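PDB 1SR8: cobalt-precorrin-5B C(1)-methyltransferase from Archaeoglobus fulgidus, which probably catalyses the S-adenosylmethionine-dependent methylation of C-1 in cobalt-precorrin-5B, giving cobalt-precorrin-6A on the anaerobic route to adenosylcobalamin. Local coordinates for residues R10-E13 / K14-K17; S134-L137 / Q138-N142; F143-A146 / S147-N151; V198-K201 / L202-M206. All coordinates share one frame; numbering follows the deposited sequence.

Overall arrangement
The four contacts are all local, and they fall into two groups far apart in space. Contacts 2 and 3 are consecutive portions of helix 133-149, with centres 13 Å apart; contact 2 packs beside strand 115-118 of the mixed sheet, and contact 3 finishes the helix. Contact 1, a turn near the N-terminus, lies against contact 4 on helix 195-204: their centres are 12 Å apart, and Trp-15 CZ3 comes within 3.7 Å of Thr-200 CG2. Between the groups the nearest atoms of contacts 2 and 4 stay about 17 Å apart. Contacts 1 and 3 have centres 39 Å apart. All four are structural packing within the fold.

Contact 1: R10-E13 / K14-K17; sequences RYPE and KWIK
Pro-12 lies flat over one face of the Trp-15 indole. Its CG sits 3.5 Å above the ring plane, over the centre, while CB covers the five-membered ring, 3.5 Å from that ring's centroid and only 6° off the normal, a true CH-pi contact. CD completes the overlap on the six-membered side, 3.6 Å from Trp-15 CE3. What puts the indole there is the first torsion of Trp-15 (chi1 -71°), which sends CG anti to the carbonyl carbon and folds the ring back over the proline. Tyr-11 adds a looser touch, its CD2 4.5 Å from Trp-15 CE3 and its hydroxyl held by Asp-4. Ile-16 brings CG1 to 3.8 Å from Pro-12 O. The same carbonyl receives Trp-15 N at 2.8 Å; a weak bond from Ile-16 N to Glu-13 O follows. Beyond the turn, the indole leans on Thr-200, Lys-203 and Ile-204 of helix 195-204 and on Leu-32 of strand 30-33. An alanine in place of Trp-15 is likely to leave Pro-12 without the indole face it covers and to open a gap against helix 195-204. With Glu-13 and Lys-14 at its corners, both in helical backbone angles, the segment 12-15 is a type I beta turn, closed by a proline-tryptophan CH-pi contact.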
loop_
_atom_site.group_PDB
_atom_site.type_symbol
_atom_site.label_atom_id
_atom_site.label_comp_id
_atom_site.label_asym_id
_atom_site.label_seq_id
_atom_site.Cartn_x
_atom_site.Cartn_y
_atom_site.Cartn_z
ATOM N N ARG A 10 -3.381 -18.450 1.288
ATOM C CA ARG A 10 -4.492 -19.000 2.044
ATOM C C ARG A 10 -4.210 -18.913 3.532
ATOM O O ARG A 10 -3.058 -18.960 3.965
ATOM C CB ARG A 10 -4.716 -20.457 1.660
ATOM C CG ARG A 10 -5.633 -21.185 2.602
ATOM C CD ARG A 10 -5.701 -22.664 2.300
ATOM N NE ARG A 10 -6.775 -23.281 3.064
ATOM C CZ ARG A 10 -7.299 -24.470 2.794
ATOM N NH1 ARG A 10 -6.844 -25.187 1.773
ATOM N NH2 ARG A 10 -8.298 -24.936 3.532
ATOM N N TYR A 11 -5.274 -18.774 4.313
ATOM C CA TYR A 11 -5.144 -18.703 5.757
ATOM C C TYR A 11 -5.422 -20.082 6.340
ATOM O O TYR A 11 -6.357 -20.766 5.915
ATOM C CB TYR A 11 -6.128 -17.685 6.348
ATOM C CG TYR A 11 -5.741 -16.239 6.109
ATOM C CD1 TYR A 11 -6.302 -15.502 5.066
ATOM C CD2 TYR A 11 -4.803 -15.608 6.929
ATOM C CE1 TYR A 11 -5.943 -14.174 4.849
ATOM C CE2 TYR A 11 -4.435 -14.284 6.719
ATOM C CZ TYR A 11 -5.006 -13.573 5.680
ATOM O OH TYR A 11 -4.629 -12.262 5.471
ATOM N N PRO A 12 -4.595 -20.521 7.306
ATOM C CA PRO A 12 -4.781 -21.831 7.936
ATOM C C PRO A 12 -6.220 -21.932 8.437
ATOM O O PRO A 12 -6.665 -21.088 9.213
ATOM C CB PRO A 12 -3.771 -21.801 9.078
ATOM C CG PRO A 12 -2.665 -20.979 8.509
ATOM C CD PRO A 12 -3.410 -19.841 7.856
ATOM N N GLU A 13 -6.952 -22.949 7.997
ATOM C CA GLU A 13 -8.341 -23.089 8.418
ATOM C C GLU A 13 -8.529 -23.111 9.932
ATOM O O GLU A 13 -9.593 -22.772 10.434
ATOM C CB GLU A 13 -8.964 -24.349 7.825
ATOM C CG GLU A 13 -10.446 -24.447 8.132
ATOM C CD GLU A 13 -11.039 -25.784 7.759
ATOM O OE1 GLU A 13 -10.593 -26.812 8.325
ATOM O OE2 GLU A 13 -11.955 -25.799 6.904
ATOM N N LYS A 14 -7.495 -23.509 10.657
ATOM C CA LYS A 14 -7.574 -23.571 12.108
ATOM C C LYS A 14 -7.432 -22.199 12.781
ATOM O O LYS A 14 -7.586 -22.080 14.001
ATOM C CB LYS A 14 -6.507 -24.530 12.634
ATOM C CG LYS A 14 -5.116 -24.261 12.102
ATOM C CD LYS A 14 -4.128 -25.277 12.643
ATOM C CE LYS A 14 -2.703 -24.910 12.264
ATOM N NZ LYS A 14 -1.713 -25.863 12.842
ATOM N N TRP A 15 -7.141 -21.172 11.983
ATOM C CA TRP A 15 -6.980 -19.798 12.479
ATOM C C TRP A 15 -8.313 -19.075 12.402
ATOM O O TRP A 15 -8.549 -18.082 13.100
ATOM C CB TRP A 15 -5.968 -19.037 11.620
ATOM C CG TRP A 15 -4.544 -19.478 11.785
ATOM C CD1 TRP A 15 -4.091 -20.613 12.397
ATOM C CD2 TRP A 15 -3.384 -18.787 11.311
ATOM N NE1 TRP A 15 -2.723 -20.670 12.335
ATOM C CE2 TRP A 15 -2.262 -19.561 11.675
ATOM C CE3 TRP A 15 -3.185 -17.587 10.614
ATOM C CZ2 TRP A 15 -0.951 -19.172 11.364
ATOM C CZ3 TRP A 15 -1.884 -17.201 10.307
ATOM C CH2 TRP A 15 -0.785 -17.993 10.682
ATOM N N ILE A 16 -9.170 -19.583 11.524
ATOM C CA ILE A 16 -10.489 -19.025 11.301
ATOM C C ILE A 16 -11.460 -19.562 12.334
ATOM O O ILE A 16 -11.931 -20.698 12.249
ATOM C CB ILE A 16 -11.007 -19.381 9.907
ATOM C CG1 ILE A 16 -9.901 -19.133 8.877
ATOM C CG2 ILE A 16 -12.243 -18.549 9.592
ATOM C CD1 ILE A 16 -10.283 -19.459 7.450
ATOM N N LYS A 17 -11.732 -18.728 13.325
ATOM C CA LYS A 17 -12.647 -19.044 14.410
ATOM C C LYS A 17 -13.371 -17.722 14.572
ATOM O O LYS A 17 -12.994 -16.885 15.396
ATOM C CB LYS A 17 -11.858 -19.400 15.673
ATOM C CG LYS A 17 -10.772 -18.388 16.037
ATOM C CD LYS A 17 -9.868 -18.889 17.156
ATOM C CE LYS A 17 -9.035 -20.104 16.730
ATOM N NZ LYS A 17 -9.845 -21.328 16.467
#

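Contact 2: S134-L137 / Q138-N142; sequences SAKL and QILEN
Gln-138 and Asn-142 supply the flat side-chain groups here, two carboxamides, and neither lays a face on residues 134-137: Gln-138 meets them through CB, 3.4 Å from Ser-134 O. With CG anti to the backbone N (chi1 178°) and the chain extended, the Gln-138 amide is carried off the helix, where NE2 donates to Thr-46 OG1 and Ser-69 O. Asn-142 turns back instead, its ND2 giving a weak bond to Gln-138 O, while OD1 accepts from Ser-69 N. The remaining packing sets aliphatic side chains on carbonyl oxygens one turn earlier. Ile-139 CG1 comes to 3.1 Å from Ala-135 O, which also takes the nearly straight bond from Ile-139 N at 2.9 Å. Leu-140 does likewise with Lys-136 O, CG at 3.5 Å, and its CD1 touches the aliphatic Lys-136 CE at 4.2 Å. Glu-141 N closes the next turn on Leu-137 O (2.9 Å). This is regular alpha-helical i to i+4 bonding. Helix 133-149 packs on two elements: Gln-138, Ile-139 and Asn-142 rest on Ser-49 of helix 44-57, while Ile-139 and Leu-140 reach Ile-116 on strand 115-118, at the margin of the mixed sheet.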
loop_
_atom_site.group_PDB
_atom_site.type_symbol
_atom_site.label_atom_id
_atom_site.label_comp_id
_atom_site.label_asym_id
_atom_site.label_seq_id
_atom_site.Cartn_x
_atom_site.Cartn_y
_atom_site.Cartn_z
ATOM N N SER A 134 0.569 4.234 -10.018
ATOM C CA SER A 134 -0.529 3.528 -9.358
ATOM C C SER A 134 -1.479 4.490 -8.668
ATOM O O SER A 134 -2.699 4.397 -8.833
ATOM C CB SER A 134 0.016 2.548 -8.320
ATOM O OG SER A 134 0.837 1.578 -8.929
ATOM N N ALA A 135 -0.902 5.398 -7.884
ATOM C CA ALA A 135 -1.666 6.394 -7.146
ATOM C C ALA A 135 -2.438 7.285 -8.103
ATOM O O ALA A 135 -3.617 7.576 -7.896
ATOM C CB ALA A 135 -0.730 7.233 -6.298
ATOM N N LYS A 136 -1.769 7.711 -9.163
ATOM C CA LYS A 136 -2.396 8.592 -10.130
ATOM C C LYS A 136 -3.588 7.943 -10.826
ATOM O O LYS A 136 -4.648 8.566 -10.961
ATOM C CB LYS A 136 -1.370 9.047 -11.166
ATOM C CG LYS A 136 -1.914 10.072 -12.143
ATOM C CD LYS A 136 -2.424 11.316 -11.421
ATOM C CE LYS A 136 -2.875 12.377 -12.419
ATOM N NZ LYS A 136 -1.775 12.759 -13.373
ATOM N N LEU A 137 -3.431 6.700 -11.262
ATOM C CA LEU A 137 -4.532 6.032 -11.941
ATOM C C LEU A 137 -5.688 5.797 -10.981
ATOM O O LEU A 137 -6.849 5.897 -11.369
ATOM C CB LEU A 137 -4.076 4.703 -12.537
ATOM C CG LEU A 137 -3.088 4.806 -13.708
ATOM C CD1 LEU A 137 -2.722 3.397 -14.204
ATOM C CD2 LEU A 137 -3.704 5.648 -14.824
ATOM N N GLN A 138 -5.357 5.496 -9.727
ATOM C CA GLN A 138 -6.357 5.247 -8.686
ATOM C C GLN A 138 -7.178 6.490 -8.427
ATOM O O GLN A 138 -8.407 6.431 -8.395
ATOM C CB GLN A 138 -5.691 4.819 -7.377
ATOM C CG GLN A 138 -6.682 4.591 -6.251
ATOM C CD GLN A 138 -6.001 4.311 -4.923
ATOM O OE1 GLN A 138 -4.824 4.639 -4.738
ATOM N NE2 GLN A 138 -6.742 3.718 -3.980
ATOM N N ILE A 139 -6.492 7.616 -8.229
ATOM C CA ILE A 139 -7.167 8.881 -7.967
ATOM C C ILE A 139 -8.059 9.259 -9.140
ATOM O O ILE A 139 -9.219 9.610 -8.949
ATOM C CB ILE A 139 -6.149 10.002 -7.704
ATOM C CG1 ILE A 139 -5.322 9.659 -6.460
ATOM C CG2 ILE A 139 -6.873 11.328 -7.500
ATOM C CD1 ILE A 139 -4.217 10.654 -6.153
ATOM N N LEU A 140 -7.530 9.171 -10.357
ATOM C CA LEU A 140 -8.308 9.509 -11.547
ATOM C C LEU A 140 -9.530 8.640 -11.663
ATOM O O LEU A 140 -10.594 9.104 -12.037
ATOM C CB LEU A 140 -7.481 9.333 -12.814
ATOM C CG LEU A 140 -6.591 10.501 -13.215
ATOM C CD1 LEU A 140 -5.802 10.110 -14.477
ATOM C CD2 LEU A 140 -7.461 11.746 -13.459
ATOM N N GLU A 141 -9.357 7.363 -11.366
ATOM C CA GLU A 141 -10.446 6.406 -11.436
ATOM C C GLU A 141 -11.594 6.821 -10.514
ATOM O O GLU A 141 -12.759 6.857 -10.913
ATOM C CB GLU A 141 -9.930 5.021 -11.042
ATOM C CG GLU A 141 -10.966 3.952 -11.231
ATOM C CD GLU A 141 -10.472 2.574 -10.876
ATOM O OE1 GLU A 141 -11.196 1.609 -11.193
ATOM O OE2 GLU A 141 -9.381 2.448 -10.277
ATOM N N ASN A 142 -11.258 7.133 -9.270
ATOM C CA ASN A 142 -12.251 7.546 -8.297
ATOM C C ASN A 142 -12.861 8.883 -8.669
ATOM O O ASN A 142 -14.041 9.129 -8.404
ATOM C CB ASN A 142 -11.607 7.621 -6.916
ATOM C CG ASN A 142 -11.392 6.250 -6.310
ATOM O OD1 ASN A 142 -12.354 5.570 -5.941
ATOM N ND2 ASN A 142 -10.133 5.828 -6.220
#

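Contact 3: F143-A146 / S147-N151; sequences FIKA and SREFN
Phe-143 and Ser-147 meet in the last turns of helix 133-149, where the helix runs to its C-terminal end. Ser-147 OG stands over the centre of the Phe-143 ring, 3.4 Å above its plane. The hydroxyl donates its hydrogen to Phe-143 O at 2.8 Å, arriving above the carbonyl plane, while Ser-147 N bonds to the same oxygen from the opposite face, so two donors grip one acceptor. The serine torsion that swings OG back along the helix (chi1 -69°, beside its own N) lets the hydroxyl join the amide on that one oxygen. One residue on, Ile-144 and Arg-148 run side by side: Ile-144 CG2 lies over one face of the guanidinium, toward its rim, 3.6 Å from Arg-148 NH1. The helix then stops in a Schellman motif, with Asn-151, at positive phi, as its C-prime residue; Phe-152 N returns to Ser-147 O and Asn-151 N makes a weak bond to Arg-148 O. Just before that, Phe-150 N still bonds to Ala-146 O (2.9 Å). That oxygen also lies at the edge of the Phe-150 ring, near its plane and 3.3 Å from CD2. Glu-149 CG touches one face of this ring. Phe-143, Ala-146 and Phe-150 all reach Ile-56 of helix 44-57, and the Phe-143 ring also meets Phe-152. Replacing Phe-143 with an alanine would probably uncover the Ser-147 hydroxyl on the ring side and open a gap beside Ile-56.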
loop_
_atom_site.group_PDB
_atom_site.type_symbol
_atom_site.label_atom_id
_atom_site.label_comp_id
_atom_site.label_asym_id
_atom_site.label_seq_id
_atom_site.Cartn_x
_atom_site.Cartn_y
_atom_site.Cartn_z
ATOM N N PHE A 143 -12.053 9.749 -9.275
ATOM C CA PHE A 143 -12.512 11.069 -9.709
ATOM C C PHE A 143 -13.590 10.907 -10.783
ATOM O O PHE A 143 -14.631 11.572 -10.744
ATOM C CB PHE A 143 -11.334 11.883 -10.271
ATOM C CG PHE A 143 -11.748 13.182 -10.927
ATOM C CD1 PHE A 143 -12.199 14.256 -10.161
ATOM C CD2 PHE A 143 -11.731 13.313 -12.313
ATOM C CE1 PHE A 143 -12.630 15.440 -10.767
ATOM C CE2 PHE A 143 -12.160 14.493 -12.927
ATOM C CZ PHE A 143 -12.609 15.555 -12.152
ATOM N N ILE A 144 -13.332 10.021 -11.742
ATOM C CA ILE A 144 -14.280 9.760 -12.823
ATOM C C ILE A 144 -15.579 9.206 -12.249
ATOM O O ILE A 144 -16.657 9.701 -12.572
ATOM C CB ILE A 144 -13.737 8.723 -13.832
ATOM C CG1 ILE A 144 -12.520 9.278 -14.573
ATOM C CG2 ILE A 144 -14.825 8.351 -14.822
ATOM C CD1 ILE A 144 -11.801 8.224 -15.400
ATOM N N LYS A 145 -15.474 8.178 -11.406
ATOM C CA LYS A 145 -16.660 7.578 -10.801
ATOM C C LYS A 145 -17.474 8.636 -10.041
ATOM O O LYS A 145 -18.691 8.758 -10.232
ATOM C CB LYS A 145 -16.284 6.443 -9.832
ATOM C CG LYS A 145 -17.522 5.756 -9.198
ATOM C CD LYS A 145 -17.256 5.100 -7.823
ATOM C CE LYS A 145 -16.674 3.670 -7.911
ATOM N NZ LYS A 145 -16.436 3.038 -6.559
ATOM N N ALA A 146 -16.801 9.398 -9.180
ATOM C CA ALA A 146 -17.474 10.427 -8.402
ATOM C C ALA A 146 -18.076 11.514 -9.292
ATOM O O ALA A 146 -19.215 11.926 -9.076
ATOM C CB ALA A 146 -16.511 11.043 -7.390
ATOM N N SER A 147 -17.325 11.974 -10.290
ATOM C CA SER A 147 -17.835 13.015 -11.187
ATOM C C SER A 147 -19.165 12.592 -11.800
ATOM O O SER A 147 -20.079 13.403 -11.932
ATOM C CB SER A 147 -16.829 13.322 -12.304
ATOM O OG SER A 147 -15.679 13.968 -11.791
ATOM N N ARG A 148 -19.269 11.318 -12.163
ATOM C CA ARG A 148 -20.486 10.784 -12.763
ATOM C C ARG A 148 -21.606 10.551 -11.748
ATOM O O ARG A 148 -22.750 10.924 -11.986
ATOM C CB ARG A 148 -20.178 9.475 -13.491
ATOM C CG ARG A 148 -19.422 9.666 -14.778
ATOM C CD ARG A 148 -18.900 8.355 -15.299
ATOM N NE ARG A 148 -18.335 8.499 -16.634
ATOM C CZ ARG A 148 -17.567 7.583 -17.216
ATOM N NH1 ARG A 148 -17.278 6.461 -16.570
ATOM N NH2 ARG A 148 -17.093 7.786 -18.440
ATOM N N GLU A 149 -21.283 9.939 -10.618
ATOM C CA GLU A 149 -22.293 9.670 -9.604
ATOM C C GLU A 149 -22.954 10.929 -9.074
ATOM O O GLU A 149 -24.162 10.953 -8.846
ATOM C CB GLU A 149 -21.676 8.922 -8.428
ATOM C CG GLU A 149 -22.687 8.477 -7.393
ATOM C CD GLU A 149 -22.074 7.572 -6.342
ATOM O OE1 GLU A 149 -21.243 6.713 -6.712
ATOM O OE2 GLU A 149 -22.430 7.712 -5.152
ATOM N N PHE A 150 -22.154 11.969 -8.879
ATOM C CA PHE A 150 -22.645 13.228 -8.341
ATOM C C PHE A 150 -22.766 14.321 -9.388
ATOM O O PHE A 150 -22.800 15.505 -9.063
ATOM C CB PHE A 150 -21.727 13.659 -7.202
ATOM C CG PHE A 150 -21.614 12.626 -6.113
ATOM C CD1 PHE A 150 -22.627 12.478 -5.163
ATOM C CD2 PHE A 150 -20.531 11.756 -6.074
ATOM C CE1 PHE A 150 -22.565 11.484 -4.193
ATOM C CE2 PHE A 150 -20.456 10.752 -5.109
ATOM C CZ PHE A 150 -21.475 10.617 -4.167
ATOM N N ASN A 151 -22.851 13.907 -10.647
ATOM C CA ASN A 151 -22.981 14.821 -11.772
ATOM C C ASN A 151 -22.129 16.073 -11.585
ATOM O O ASN A 151 -22.606 17.201 -11.694
ATOM C CB ASN A 151 -24.451 15.189 -11.959
ATOM C CG ASN A 151 -24.814 15.391 -13.413
ATOM O OD1 ASN A 151 -24.507 16.430 -14.009
ATOM N ND2 ASN A 151 -25.459 14.382 -14.005
#

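Contact 4: V198-K201 / L202-M206; sequences VETK and LKIAM
Thr-200 meets Ile-204 through its methyl, Thr-200 CG2 standing 4.1 Å from Ile-204 CD1 one helical turn on. The branches are set by their first torsions: Thr-200 CG2 is anti to its N, OG1 lying beside that N (chi1 -57°) and bonding back to Lys-196 O. Ile-204 CG1 in turn folds over the carbonyl one turn earlier, 3.1 Å from Thr-200 O, which also accepts Ile-204 N at 2.9 Å. Lys-203 uses its aliphatic part in the same way, CG lying 3.2 Å from Glu-199 O. Its charge goes to Glu-34, in a salt bridge. Ala-205 CB rests on Lys-201 O at 3.4 Å, and the backbone bond from Ala-205 N ends on that oxygen too. Lys-201, bent at its third torsion (chi3 -69°), is buried with its ammonium among Glu-191, Glu-7 and Val-234 O, an acid-rich setting that would probably stabilise the positive charge. Helix 195-204 is covered on one flank by the N-terminal region, with Tyr-9 on Ile-204 beside the turn of contact 1. On another, Lys-201, Ile-204 and Ala-205 pack against Phe-233 of strand 231-234, an outermost strand of the parallel sheet.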
loop_
_atom_site.group_PDB
_atom_site.type_symbol
_atom_site.label_atom_id
_atom_site.label_comp_id
_atom_site.label_asym_id
_atom_site.label_seq_id
_atom_site.Cartn_x
_atom_site.Cartn_y
_atom_site.Cartn_z
ATOM N N VAL A 198 5.746 -10.476 10.337
ATOM C CA VAL A 198 6.815 -11.292 9.767
ATOM C C VAL A 198 6.690 -12.757 10.191
ATOM O O VAL A 198 6.906 -13.651 9.373
ATOM C CB VAL A 198 8.222 -10.766 10.159
ATOM C CG1 VAL A 198 9.294 -11.700 9.629
ATOM C CG2 VAL A 198 8.445 -9.380 9.582
ATOM N N GLU A 199 6.328 -12.999 11.452
ATOM C CA GLU A 199 6.179 -14.363 11.971
ATOM C C GLU A 199 4.930 -15.025 11.430
ATOM O O GLU A 199 4.930 -16.221 11.114
ATOM C CB GLU A 199 6.092 -14.360 13.493
ATOM C CG GLU A 199 7.189 -13.586 14.176
ATOM C CD GLU A 199 7.101 -13.694 15.687
ATOM O OE1 GLU A 199 5.960 -13.673 16.217
ATOM O OE2 GLU A 199 8.171 -13.789 16.335
ATOM N N THR A 200 3.859 -14.239 11.348
ATOM C CA THR A 200 2.581 -14.722 10.838
ATOM C C THR A 200 2.707 -15.126 9.364
ATOM O O THR A 200 2.256 -16.202 8.962
ATOM C CB THR A 200 1.488 -13.629 10.946
ATOM O OG1 THR A 200 1.367 -13.204 12.306
ATOM C CG2 THR A 200 0.143 -14.153 10.462
ATOM N N LYS A 201 3.320 -14.263 8.557
ATOM C CA LYS A 201 3.453 -14.560 7.140
ATOM C C LYS A 201 4.355 -15.764 6.880
ATOM O O LYS A 201 4.172 -16.469 5.894
ATOM C CB LYS A 201 3.956 -13.333 6.375
ATOM C CG LYS A 201 3.719 -13.445 4.872
ATOM C CD LYS A 201 4.058 -12.172 4.114
ATOM C CE LYS A 201 3.090 -11.036 4.414
ATOM N NZ LYS A 201 3.399 -9.839 3.575
ATOM N N LEU A 202 5.322 -16.003 7.762
ATOM C CA LEU A 202 6.209 -17.154 7.602
ATOM C C LEU A 202 5.386 -18.420 7.819
ATOM O O LEU A 202 5.515 -19.386 7.073
ATOM C CB LEU A 202 7.364 -17.104 8.609
ATOM C CG LEU A 202 8.213 -18.377 8.742
ATOM C CD1 LEU A 202 8.774 -18.789 7.385
ATOM C CD2 LEU A 202 9.337 -18.128 9.725
ATOM N N LYS A 203 4.533 -18.399 8.840
ATOM C CA LYS A 203 3.672 -19.532 9.146
ATOM C C LYS A 203 2.691 -19.772 8.012
ATOM O O LYS A 203 2.381 -20.917 7.685
ATOM C CB LYS A 203 2.901 -19.281 10.440
ATOM C CG LYS A 203 3.781 -19.167 11.668
ATOM C CD LYS A 203 2.931 -18.981 12.910
ATOM C CE LYS A 203 3.787 -18.874 14.167
ATOM N NZ LYS A 203 2.934 -18.663 15.373
ATOM N N ILE A 204 2.194 -18.693 7.418
ATOM C CA ILE A 204 1.265 -18.811 6.304
ATOM C C ILE A 204 1.988 -19.460 5.128
ATOM O O ILE A 204 1.414 -20.271 4.400
ATOM C CB ILE A 204 0.739 -17.429 5.857
ATOM C CG1 ILE A 204 -0.105 -16.813 6.979
ATOM C CG2 ILE A 204 -0.076 -17.567 4.575
ATOM C CD1 ILE A 204 -0.652 -15.422 6.674
ATOM N N ALA A 205 3.258 -19.099 4.963
ATOM C CA ALA A 205 4.082 -19.617 3.876
ATOM C C ALA A 205 4.496 -21.064 4.110
ATOM O O ALA A 205 5.066 -21.696 3.227
ATOM C CB ALA A 205 5.317 -18.747 3.703
ATOM N N MET A 206 4.211 -21.581 5.298
ATOM C CA MET A 206 4.557 -22.959 5.627
ATOM C C MET A 206 3.552 -23.923 5.004
ATOM O O MET A 206 3.769 -25.129 4.995
ATOM C CB MET A 206 4.575 -23.158 7.143
ATOM C CG MET A 206 5.573 -22.282 7.866
ATOM S SD MET A 206 7.196 -23.001 8.046
ATOM C CE MET A 206 7.499 -22.521 9.662
#